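PDB 4DH2: cellulosome anchoring protein cohesin region from Clostridium thermocellum, which binds a type I dockerin through its cohesin domain, the kind of protein-protein contact that builds cellulosomes, and may also bind carbohydrate. Local coordinates for residues D14-V19 with L150-E155; G29-I34 with T114-P119; L53-K58 with S87-L92. All blocks are in the same frame, centred on the assembly; numbering follows the deposited sequence. Where two conformers were deposited one is given.

Interaction 1: residues D14-V19 with L150-E155; sequences DYILDV and LAVLKE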
# COMPACT_ATOMS: atom_id res chain seq x y z
N ASP A 14 -7.56 18.63 0.02
CA ASP A 14 -7.36 19.62 1.05
C ASP A 14 -6.14 19.37 1.90
O ASP A 14 -5.74 20.21 2.69
CB ASP A 14 -8.58 19.67 1.97
CG ASP A 14 -9.81 20.16 1.27
OD1 ASP A 14 -9.69 20.71 0.16
OD2 ASP A 14 -10.92 20.01 1.81
N TYR A 15 -5.59 18.16 1.78
CA TYR A 15 -4.48 17.73 2.64
C TYR A 15 -3.41 17.04 1.81
O TYR A 15 -3.67 16.49 0.74
CB TYR A 15 -4.94 16.72 3.69
CG TYR A 15 -6.19 17.19 4.41
CD1 TYR A 15 -6.14 18.28 5.26
CD2 TYR A 15 -7.39 16.58 4.19
CE1 TYR A 15 -7.32 18.73 5.89
CE2 TYR A 15 -8.54 17.00 4.81
CZ TYR A 15 -8.51 18.07 5.65
OH TYR A 15 -9.70 18.44 6.26
N ILE A 16 -2.20 17.05 2.34
CA ILE A 16 -1.08 16.51 1.64
C ILE A 16 -0.01 15.97 2.61
O ILE A 16 0.08 16.41 3.76
CB ILE A 16 -0.50 17.64 0.72
CG1 ILE A 16 0.49 17.10 -0.29
CG2 ILE A 16 0.13 18.74 1.58
CD1 ILE A 16 0.44 17.86 -1.64
N LEU A 17 0.76 14.99 2.13
CA LEU A 17 1.99 14.55 2.80
C LEU A 17 3.01 14.17 1.74
O LEU A 17 2.74 14.18 0.52
CB LEU A 17 1.74 13.37 3.75
CG LEU A 17 1.09 12.14 3.10
CD1 LEU A 17 2.08 11.28 2.43
CD2 LEU A 17 0.33 11.36 4.18
N ASP A 18 4.20 13.86 2.21
CA ASP A 18 5.29 13.44 1.35
C ASP A 18 5.65 12.00 1.69
O ASP A 18 5.70 11.64 2.88
CB ASP A 18 6.52 14.31 1.56
CG ASP A 18 6.31 15.74 1.09
OD1 ASP A 18 6.50 16.00 -0.09
OD2 ASP A 18 5.95 16.57 1.91
N VAL A 19 5.90 11.21 0.65
CA VAL A 19 6.34 9.84 0.81
C VAL A 19 7.74 9.73 0.18
O VAL A 19 7.92 10.07 -0.99
CB VAL A 19 5.39 8.87 0.10
CG1 VAL A 19 5.84 7.45 0.28
CG2 VAL A 19 3.98 9.05 0.63
N LEU A 150 -3.41 13.92 -0.46
CA LEU A 150 -2.46 13.69 -1.53
C LEU A 150 -1.10 13.26 -1.01
O LEU A 150 -0.64 13.72 0.03
CB LEU A 150 -2.26 14.96 -2.34
CG LEU A 150 -3.56 15.54 -2.87
CD1 LEU A 150 -3.27 16.86 -3.60
CD2 LEU A 150 -4.22 14.57 -3.79
N ALA A 151 -0.41 12.43 -1.79
CA ALA A 151 0.90 11.96 -1.40
C ALA A 151 1.89 12.42 -2.46
O ALA A 151 1.79 12.03 -3.62
CB ALA A 151 0.91 10.44 -1.32
N VAL A 152 2.83 13.27 -2.08
CA VAL A 152 3.87 13.66 -3.00
C VAL A 152 4.96 12.59 -2.93
O VAL A 152 5.68 12.50 -1.94
CB VAL A 152 4.48 15.00 -2.60
CG1 VAL A 152 5.57 15.40 -3.65
CG2 VAL A 152 3.40 16.08 -2.44
N LEU A 153 5.08 11.81 -3.98
CA LEU A 153 6.00 10.69 -3.99
C LEU A 153 7.40 11.07 -4.49
O LEU A 153 7.57 11.73 -5.52
CB LEU A 153 5.44 9.62 -4.89
CG LEU A 153 4.01 9.15 -4.57
CD1 LEU A 153 3.55 8.14 -5.57
CD2 LEU A 153 3.93 8.59 -3.16
N LYS A 154 8.39 10.66 -3.75
CA LYS A 154 9.76 10.87 -4.14
C LYS A 154 10.45 9.52 -4.23
O LYS A 154 10.53 8.80 -3.26
CB LYS A 154 10.42 11.78 -3.12
CG LYS A 154 9.72 13.14 -2.99
CD LYS A 154 10.07 13.81 -1.66
CE LYS A 154 9.82 15.32 -1.69
NZ LYS A 154 10.19 15.91 -0.37
N GLU A 155 10.91 9.18 -5.44
CA GLU A 155 11.55 7.90 -5.69
C GLU A 155 12.88 7.88 -4.98
O GLU A 155 13.35 8.91 -4.49
CB GLU A 155 11.75 7.70 -7.18
CG GLU A 155 10.45 7.48 -7.91
CD GLU A 155 10.58 7.28 -9.41
OE1 GLU A 155 11.62 7.63 -10.01
OE2 GLU A 155 9.61 6.78 -10.02

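Interaction 2: residues G29-I34 with T114-P119; sequences GDTVEI and TVRIKP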
# COMPACT_ATOMS: atom_id res chain seq x y z
N GLY A 29 25.94 -7.98 -3.09
CA GLY A 29 25.87 -9.10 -2.18
C GLY A 29 25.33 -8.76 -0.79
O GLY A 29 25.01 -9.67 -0.04
N ASP A 30 25.25 -7.47 -0.44
CA ASP A 30 24.82 -7.08 0.89
C ASP A 30 23.35 -7.38 1.10
O ASP A 30 22.55 -7.36 0.16
CB ASP A 30 24.96 -5.57 1.13
CG ASP A 30 26.38 -5.14 1.39
OD1 ASP A 30 27.26 -6.01 1.55
OD2 ASP A 30 26.59 -3.91 1.45
N THR A 31 22.99 -7.63 2.35
CA THR A 31 21.60 -7.53 2.77
C THR A 31 21.48 -6.27 3.59
O THR A 31 22.22 -6.08 4.56
CB THR A 31 21.15 -8.74 3.60
OG1 THR A 31 21.32 -9.93 2.83
CG2 THR A 31 19.70 -8.60 4.04
N VAL A 32 20.53 -5.41 3.23
CA VAL A 32 20.42 -4.11 3.86
C VAL A 32 18.94 -3.78 4.08
O VAL A 32 18.06 -4.46 3.54
CB VAL A 32 21.03 -3.01 2.97
CG1 VAL A 32 22.52 -3.26 2.72
CG2 VAL A 32 20.28 -2.90 1.63
N GLU A 33 18.68 -2.78 4.91
CA GLU A 33 17.31 -2.28 5.14
C GLU A 33 17.10 -0.98 4.38
O GLU A 33 18.00 -0.14 4.33
CB GLU A 33 17.07 -2.05 6.62
CG GLU A 33 16.85 -3.34 7.37
CD GLU A 33 16.59 -3.14 8.84
OE1 GLU A 33 16.70 -1.99 9.33
OE2 GLU A 33 16.28 -4.15 9.51
N ILE A 34 15.95 -0.84 3.71
CA ILE A 34 15.59 0.42 3.06
C ILE A 34 14.37 1.00 3.80
O ILE A 34 13.29 0.43 3.76
CB ILE A 34 15.24 0.22 1.57
CG1 ILE A 34 16.43 -0.36 0.79
CG2 ILE A 34 14.80 1.55 0.94
CD1 ILE A 34 16.08 -0.74 -0.57
N THR A 114 13.66 -5.23 3.82
CA THR A 114 14.96 -5.88 3.95
C THR A 114 15.22 -6.51 2.61
O THR A 114 14.46 -7.38 2.18
CB THR A 114 14.95 -6.96 5.06
OG1 THR A 114 14.57 -6.37 6.31
CG2 THR A 114 16.33 -7.62 5.20
N VAL A 115 16.30 -6.10 1.94
CA VAL A 115 16.57 -6.60 0.63
C VAL A 115 17.99 -7.12 0.50
O VAL A 115 18.90 -6.67 1.21
CB VAL A 115 16.37 -5.53 -0.44
CG1 VAL A 115 15.00 -4.86 -0.23
CG2 VAL A 115 17.52 -4.49 -0.43
N ARG A 116 18.17 -8.04 -0.43
CA ARG A 116 19.52 -8.51 -0.75
C ARG A 116 19.90 -7.94 -2.08
O ARG A 116 19.13 -8.03 -3.02
CB ARG A 116 19.56 -10.03 -0.86
CG ARG A 116 20.92 -10.54 -1.37
CD ARG A 116 20.89 -12.01 -1.72
NE ARG A 116 20.99 -12.85 -0.54
CZ ARG A 116 20.19 -13.88 -0.26
NH1 ARG A 116 19.21 -14.22 -1.09
NH2 ARG A 116 20.38 -14.57 0.85
N ILE A 117 21.08 -7.35 -2.15
CA ILE A 117 21.59 -6.87 -3.42
C ILE A 117 22.32 -8.01 -4.12
O ILE A 117 23.26 -8.60 -3.57
CB ILE A 117 22.53 -5.68 -3.21
CG1 ILE A 117 21.82 -4.60 -2.39
CG2 ILE A 117 23.04 -5.16 -4.57
CD1 ILE A 117 22.69 -3.43 -2.04
N LYS A 118 21.91 -8.34 -5.34
CA LYS A 118 22.43 -9.55 -5.96
C LYS A 118 23.93 -9.44 -6.22
O LYS A 118 24.40 -8.45 -6.74
CB LYS A 118 21.64 -9.91 -7.22
CG LYS A 118 20.18 -10.22 -6.90
CD LYS A 118 19.48 -10.99 -8.00
CE LYS A 118 18.03 -11.24 -7.61
NZ LYS A 118 17.27 -11.94 -8.67
N PRO A 119 24.68 -10.47 -5.81
CA PRO A 119 26.14 -10.35 -5.87
C PRO A 119 26.67 -10.32 -7.29
O PRO A 119 27.80 -9.91 -7.48
CB PRO A 119 26.63 -11.61 -5.14
CG PRO A 119 25.50 -12.59 -5.23
CD PRO A 119 24.24 -11.75 -5.24
O HOH W 1 15.66 -6.76 8.64

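Interaction 3: residues L53-K58 with S87-L92; sequences LYYDSK and SEIVFL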
# COMPACT_ATOMS: atom_id res chain seq x y z
N LEU A 53 5.22 -0.01 -4.53
CA LEU A 53 6.59 0.29 -4.96
C LEU A 53 7.04 -0.77 -5.93
O LEU A 53 6.61 -1.93 -5.84
CB LEU A 53 7.53 0.22 -3.75
CG LEU A 53 7.37 1.20 -2.61
CD1 LEU A 53 8.47 0.91 -1.59
CD2 LEU A 53 7.46 2.61 -3.10
N TYR A 54 7.96 -0.41 -6.82
CA TYR A 54 8.55 -1.39 -7.71
C TYR A 54 10.05 -1.37 -7.51
O TYR A 54 10.63 -0.33 -7.19
CB TYR A 54 8.30 -1.02 -9.14
CG TYR A 54 6.86 -1.09 -9.51
CD1 TYR A 54 6.29 -2.29 -9.89
CD2 TYR A 54 6.06 0.03 -9.43
CE1 TYR A 54 4.96 -2.37 -10.24
CE2 TYR A 54 4.73 -0.03 -9.79
CZ TYR A 54 4.19 -1.24 -10.18
OH TYR A 54 2.86 -1.32 -10.53
N TYR A 55 10.65 -2.54 -7.70
CA TYR A 55 12.10 -2.72 -7.67
C TYR A 55 12.55 -3.54 -8.86
O TYR A 55 11.75 -4.20 -9.53
CB TYR A 55 12.51 -3.42 -6.36
CG TYR A 55 11.88 -4.79 -6.15
CD1 TYR A 55 12.56 -5.93 -6.50
CD2 TYR A 55 10.60 -4.94 -5.59
CE1 TYR A 55 12.01 -7.18 -6.33
CE2 TYR A 55 10.03 -6.21 -5.42
CZ TYR A 55 10.74 -7.32 -5.80
OH TYR A 55 10.23 -8.60 -5.63
N ASP A 56 13.85 -3.47 -9.16
CA ASP A 56 14.41 -4.23 -10.27
C ASP A 56 14.88 -5.56 -9.73
O ASP A 56 15.84 -5.64 -8.96
CB ASP A 56 15.56 -3.46 -10.90
CG ASP A 56 16.20 -4.23 -12.04
OD1 ASP A 56 15.68 -5.32 -12.37
OD2 ASP A 56 17.21 -3.75 -12.59
N SER A 57 14.16 -6.62 -10.10
CA SER A 57 14.45 -7.94 -9.57
C SER A 57 15.79 -8.45 -10.08
O SER A 57 16.31 -9.44 -9.57
CB SER A 57 13.33 -8.92 -9.91
OG SER A 57 13.29 -9.17 -11.31
N LYS A 58 16.37 -7.78 -11.06
CA LYS A 58 17.69 -8.23 -11.53
C LYS A 58 18.76 -7.85 -10.52
O LYS A 58 19.81 -8.50 -10.44
CB LYS A 58 18.01 -7.70 -12.91
CG LYS A 58 17.34 -8.48 -14.02
CD LYS A 58 17.56 -7.83 -15.37
CE LYS A 58 16.59 -8.37 -16.41
NZ LYS A 58 16.57 -9.86 -16.44
N SER A 87 7.50 -7.67 -9.54
CA SER A 87 8.49 -6.99 -8.71
C SER A 87 7.87 -5.78 -8.06
O SER A 87 8.40 -4.68 -8.14
CB SER A 87 9.69 -6.55 -9.56
OG SER A 87 10.23 -7.69 -10.20
N GLU A 88 6.74 -6.02 -7.40
CA GLU A 88 5.96 -4.96 -6.80
C GLU A 88 5.72 -5.28 -5.33
O GLU A 88 5.42 -6.42 -4.96
CB GLU A 88 4.61 -4.84 -7.53
CG GLU A 88 3.78 -3.63 -7.08
CD GLU A 88 2.30 -3.67 -7.53
OE1 GLU A 88 1.74 -4.77 -7.73
OE2 GLU A 88 1.70 -2.58 -7.63
N ILE A 89 5.86 -4.27 -4.48
CA ILE A 89 5.53 -4.41 -3.08
C ILE A 89 4.34 -3.51 -2.80
O ILE A 89 4.38 -2.29 -3.03
CB ILE A 89 6.65 -3.97 -2.17
CG1 ILE A 89 7.98 -4.61 -2.58
CG2 ILE A 89 6.29 -4.31 -0.73
CD1 ILE A 89 9.12 -4.07 -1.78
N VAL A 90 3.26 -4.12 -2.32
CA VAL A 90 2.02 -3.39 -2.07
C VAL A 90 1.78 -3.32 -0.57
O VAL A 90 1.95 -4.31 0.15
CB VAL A 90 0.82 -4.06 -2.76
CG1 VAL A 90 -0.39 -3.16 -2.72
CG2 VAL A 90 1.17 -4.38 -4.21
N PHE A 91 1.43 -2.14 -0.09
CA PHE A 91 1.14 -1.92 1.32
C PHE A 91 -0.33 -1.53 1.47
O PHE A 91 -0.87 -0.81 0.64
CB PHE A 91 1.96 -0.75 1.86
CG PHE A 91 3.43 -0.95 1.76
CD1 PHE A 91 4.12 -1.53 2.81
CD2 PHE A 91 4.13 -0.56 0.64
CE1 PHE A 91 5.50 -1.72 2.73
CE2 PHE A 91 5.50 -0.74 0.57
CZ PHE A 91 6.17 -1.32 1.63
N LEU A 92 -0.94 -2.00 2.54
CA LEU A 92 -2.27 -1.56 2.92
C LEU A 92 -2.31 -1.31 4.42
O LEU A 92 -2.00 -2.19 5.25
CB LEU A 92 -3.29 -2.61 2.53
CG LEU A 92 -4.73 -2.21 2.89
CD1 LEU A 92 -5.22 -1.05 2.01
CD2 LEU A 92 -5.61 -3.43 2.71
O HOH W 2 0.17 -0.71 -9.11
O HOH W 3 12.11 -6.37 -12.12
O HOH W 4 10.40 -10.11 -7.99

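Interaction 1: residues D14-V19 with L150-E155
L17 and V19 each sit with both backbone polar atoms engaged by the strand beside them. L17 N donates to L150 O at 2.8 Å, and L17 O in turn receives V152 N at 2.8 Å in an almost straight bond (176° at the hydrogen). One step on, V19 N reaches V152 O and V19 O takes K154 N, while at the start of the ladder L150 N donates a hydrogen bond to Y15 O. The five bonds thus use every second residue on each strand, the parallel pattern, and the carbonyls of L150 and V152 also draw CA-H...O contacts from I16 and D18. D18 and A151 direct backbone groups away from this pairing: D18 bonds E39, and A151 O accepts from H8 NE2. Here the first and last strands of the cohesin domain, 15-27 and 149-161, lie side by side, the parallel closure of its jelly-roll beta sandwich; 15-19 and 150-154 run 22° apart. On the inner face V19 and L153 point the same way, with V19 CB 3.6 Å from L153 CD2. A151 CB touches both L17 CD1 (4.0 Å) and V19 CG2 (3.9 Å), two methyls close together on one side of it, and F136 and F141 of strand 129-142 add to this layer. The outer face is more open. I16 CG1 stands anti to the backbone N (chi1 -167°), which starts the branch toward V152; CD1 ends 3.5 Å from V152 CG2. D18 divides its carboxylate: OD2 is hydrogen-bonded to N40 ND2, whereas OD1 lies against V152 CB. In one of two K154 conformers NZ lies 3.7 Å from D18 OD1, a long and doubtful salt bridge, the side chains crossing at a slant. Y15 leads its ring away from the last strand, where OH bonds K147 NZ.

Interaction 2: residues G29-I34 with T114-P119
An antiparallel ladder between strands 31-39 and 108-117 of the cohesin sandwich brings V32 against V115 as its hydrogen-bonded pair. V32 N donates to V115 O and V115 N returns a bond to V32 O, each 2.9 Å long, with T31-R116 and E33-T114 as the non-hydrogen-bonded pairs on either side. Beyond R116, I117 N reaches D30 O at 2.7 Å. Where the strands run out, G29 N adds a bond to I117 O that is weak because it is bent to 129°, and G29 CA packs near P119 CB. The axes of 31-34 and 114-117 run at 137°, as befits a twisted sheet. Strand 108-117 is flanked on its other edge by strand 60-67: T114 bonds L63 and K64, R116 bonds E61, and K118 bonds A59 just before that strand. As in other cohesins, these strands lie in the layer opposite the dockerin-binding one, and no dockerin residue touches either segment. The two faces differ sharply. Toward the interior, V32 CG2 meets V115 CG2 at 3.8 Å; with CG1 anti to the carbonyl carbon (chi1 -61° in V32), CG2 of each valine falls between the backbone N and the carbonyl carbon. I34 CD1 reaches the same V115 methyl, its side chain crossing that of V115 at about a right angle, and V158 of strand 149-161 packs against I34 and I117. The outer face carries T31, E33, T114 and R116. T31 CG2 touches T114 CG2 at 3.7 Å, while E33 and T114 run side by side and share a water: it donates to E33 OE2 at 2.8 Å and sits 2.6 Å from T114 OG1. R116 sends its guanidinium to a salt bridge with E61, and D30 OD2 turns back to K27 N.

Interaction 3: residues L53-K58 with S87-L92
L53 of strand 48-54 and I89 of strand 88-94, on the dockerin-binding face, form a hydrogen-bonded antiparallel pair: L53 N donates to I89 O at 2.9 Å and I89 N to L53 O. Y55 N, two residues further along, reaches S87 O at 3.1 Å, beside the G1 beta bulge that S87 and E88 make opposite V83. Among ring contacts, S87 CB stands over one face of Y55, 4.0 Å from the centroid. Y55 holds that ring across the strand because CG lies between its backbone N and carbonyl carbon (chi1 59°). Y54 and E88 run alongside each other, the ring and carboxylate planes only 10° apart, with E88 CG off-centre over the Y54 ring. Apolar contacts fill the inner side: L53 CD1 meets the edge of F91 at CE2, 4.0 Å away, and I89 CG1 touches Y55. Waters link the polar ends. One donates to E88 OE2 at 2.8 Å and pairs with Y54 OH; another accepts from S57 N and reaches S87 OG. V90 and L92 pack on L64 and L65 of the dockerin chain. The S52 and water bonds to E88 OE2 are consistent with holding the carboxylate so that OE1 can accept from H66 of the dockerin chain.

Overall arrangement
All three contacts are strand pairings within one cohesin sandwich, but they hold different parts of it. Interaction 1 joins the first and last strands in parallel; interactions 2 and 3 are antiparallel. Interaction 3 is the most central, about 9 Å from the chain centre with none of its touching residues exposed, whereas interactions 1 and 2 lie about 12 and 15 Å out, each with three exposed residues. The outer face of interaction 1 is mixed, apolar beside a doubtful salt bridge; interaction 2 shares a water between threonine and glutamate there, and interaction 3 sets tyrosine against carboxylate. Only interaction 3 touches the dockerin chain. Interactions 2 and 3 meet directly, K118 NZ lying 2.8 Å from S57 O.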